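Local atomic coordinates of meso-diaminopimelate dehydrogenase (PDB entry 3WGY), a protein that catalyses, in its natural form, the reversible NADP-dependent oxidative deamination of meso-diaminopimelate, and is held here as a six-fold mutant bound to 4-methyl-2-oxovalerate. Residues 8-13 with 64-69. The protein carries 6 engineered substitutions. Numbering follows the deposited sequence.
Sequences GIVGYG and DVMILC
Gly8 and Val10 pair with Val65, Ile67 and Cys69 through four backbone hydrogen bonds, in parallel register. Gly8 N donates to Val65 O (2.8 Å), and Gly8 O accepts from Ile67 N (2.6 Å). Val10 N then donates to Ile67 O in a nearly straight bond (N-H...O 174°), and Val10 O accepts from Cys69 N (2.8 Å). Gly8 O also takes a CA-H...O contact from Met66 CA.

Past the strands, one water joins the two segments. It accepts from Gly13 N (2.7 Å) and donates to Cys69 O (2.6 Å). Gly13 is the N-cap of helix 14-23, and Gly11 and Gly13 fit the GxGxxG dinucleotide-binding pattern of Rossmann folds. This turn therefore probably faces the NADP site. Gly11 O is buried without a partner.

The apolar contacts lie on both sheet faces. On one, Val10 CG2 presses on Met66 CG (3.4 Å, tight), the two side chains crossing at about a right angle. The Met66 chain bends at chi2 (73°) and chi3 (77°), which folds SD back over the Gly8 carbonyl, where no side chain intervenes. Leu68 CD2 reaches the same Val10 methyl. On the other face, Ile9 CG2 meets Cys69 SG (3.8 Å).

The pair lies inside the seven-stranded parallel sheet, with strand 29-36 beyond 5-10 and strand 88-90 beyond 65-68. Ile9, Ile67 and Cys69 pack on Val19 of helix 14-23, and Ile67 also touches Leu284 and Ser288 of helix 276-296. On the face of Val10 and Met66, Met66 meets Leu56, Phe87 and Phe35.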
loop_
_atom_site.group_PDB
_atom_site.type_symbol
_atom_site.label_atom_id
_atom_site.label_comp_id
_atom_site.label_asym_id
_atom_site.label_seq_id
_atom_site.Cartn_x
_atom_site.Cartn_y
_atom_site.Cartn_z
ATOM N N GLY B 8 15.072 -22.164 -2.265
ATOM C CA GLY B 8 16.303 -22.384 -2.995
ATOM C C GLY B 8 16.747 -21.051 -3.560
ATOM O O GLY B 8 15.943 -20.332 -4.150
ATOM N N ILE B 9 18.019 -20.715 -3.379
ATOM C CA ILE B 9 18.546 -19.450 -3.873
ATOM C C ILE B 9 19.498 -19.654 -5.046
ATOM O O ILE B 9 20.430 -20.450 -4.956
ATOM C CB ILE B 9 19.324 -18.688 -2.755
ATOM C CG1 ILE B 9 18.408 -18.420 -1.560
ATOM C CG2 ILE B 9 19.877 -17.379 -3.306
ATOM C CD1 ILE B 9 19.108 -17.740 -0.396
ATOM N N VAL B 10 19.259 -18.941 -6.141
ATOM C CA VAL B 10 20.131 -19.028 -7.307
ATOM C C VAL B 10 20.897 -17.713 -7.406
ATOM O O VAL B 10 20.309 -16.664 -7.687
ATOM C CB VAL B 10 19.345 -19.212 -8.612
ATOM C CG1 VAL B 10 20.313 -19.263 -9.781
ATOM C CG2 VAL B 10 18.514 -20.487 -8.558
ATOM N N GLY B 11 22.205 -17.773 -7.176
ATOM C CA GLY B 11 23.019 -16.575 -7.233
ATOM C C GLY B 11 23.383 -16.140 -5.829
ATOM O O GLY B 11 22.515 -15.978 -4.975
ATOM N N TYR B 12 24.668 -15.939 -5.577
ATOM C CA TYR B 12 25.082 -15.552 -4.242
ATOM C C TYR B 12 25.757 -14.184 -4.195
ATOM O O TYR B 12 26.821 -14.029 -3.605
ATOM C CB TYR B 12 25.993 -16.640 -3.669
ATOM C CG TYR B 12 26.053 -16.690 -2.160
ATOM C CD1 TYR B 12 24.903 -16.541 -1.384
ATOM C CD2 TYR B 12 27.257 -16.954 -1.508
ATOM C CE1 TYR B 12 24.953 -16.661 0.009
ATOM C CE2 TYR B 12 27.317 -17.073 -0.128
ATOM C CZ TYR B 12 26.166 -16.927 0.625
ATOM O OH TYR B 12 26.251 -17.044 1.992
ATOM N N GLY B 13 25.121 -13.204 -4.836
ATOM C CA GLY B 13 25.618 -11.842 -4.842
ATOM C C GLY B 13 25.000 -11.123 -3.656
ATOM O O GLY B 13 24.669 -11.762 -2.652
ATOM N N ASP B 64 10.766 -26.042 -2.980
ATOM C CA ASP B 64 9.394 -25.617 -3.247
ATOM C C ASP B 64 9.405 -24.321 -4.038
ATOM O O ASP B 64 8.620 -24.137 -4.964
ATOM C CB ASP B 64 8.630 -25.402 -1.940
ATOM C CG ASP B 64 8.278 -26.702 -1.249
ATOM O OD1 ASP B 64 7.650 -27.570 -1.894
ATOM O OD2 ASP B 64 8.620 -26.852 -0.060
ATOM N N VAL B 65 10.301 -23.415 -3.664
ATOM C CA VAL B 65 10.401 -22.144 -4.358
ATOM C C VAL B 65 11.861 -21.756 -4.550
ATOM O O VAL B 65 12.659 -21.821 -3.622
ATOM C CB VAL B 65 9.678 -21.022 -3.578
ATOM C CG1 VAL B 65 9.798 -19.706 -4.333
ATOM C CG2 VAL B 65 8.222 -21.389 -3.381
ATOM N N MET B 66 12.194 -21.355 -5.770
ATOM C CA MET B 66 13.546 -20.947 -6.105
ATOM C C MET B 66 13.548 -19.432 -6.284
ATOM O O MET B 66 12.829 -18.900 -7.122
ATOM C CB MET B 66 13.984 -21.624 -7.409
ATOM C CG MET B 66 15.482 -21.618 -7.669
ATOM S SD MET B 66 16.402 -22.762 -6.612
ATOM C CE MET B 66 16.035 -24.287 -7.387
ATOM N N ILE B 67 14.337 -18.731 -5.485
ATOM C CA ILE B 67 14.405 -17.286 -5.622
ATOM C C ILE B 67 15.597 -16.955 -6.527
ATOM O O ILE B 67 16.742 -17.276 -6.205
ATOM C CB ILE B 67 14.563 -16.603 -4.243
ATOM C CG1 ILE B 67 13.421 -17.053 -3.323
ATOM C CG2 ILE B 67 14.554 -15.083 -4.406
ATOM C CD1 ILE B 67 13.375 -16.358 -1.993
ATOM N N LEU B 68 15.314 -16.328 -7.666
ATOM C CA LEU B 68 16.343 -15.969 -8.632
ATOM C C LEU B 68 17.045 -14.662 -8.285
ATOM O O LEU B 68 16.464 -13.575 -8.392
ATOM C CB LEU B 68 15.725 -15.884 -10.027
ATOM C CG LEU B 68 14.826 -17.086 -10.347
ATOM C CD1 LEU B 68 14.486 -17.099 -11.832
ATOM C CD2 LEU B 68 15.533 -18.375 -9.962
ATOM N N CYS B 69 18.303 -14.779 -7.868
ATOM C CA CYS B 69 19.106 -13.622 -7.491
ATOM C C CYS B 69 20.290 -13.431 -8.434
ATOM O O CYS B 69 21.390 -13.079 -8.007
ATOM C CB CYS B 69 19.601 -13.793 -6.060
ATOM S SG CYS B 69 18.291 -14.290 -4.926
HETATM O O HOH W 1 22.763 -12.466 -5.911
#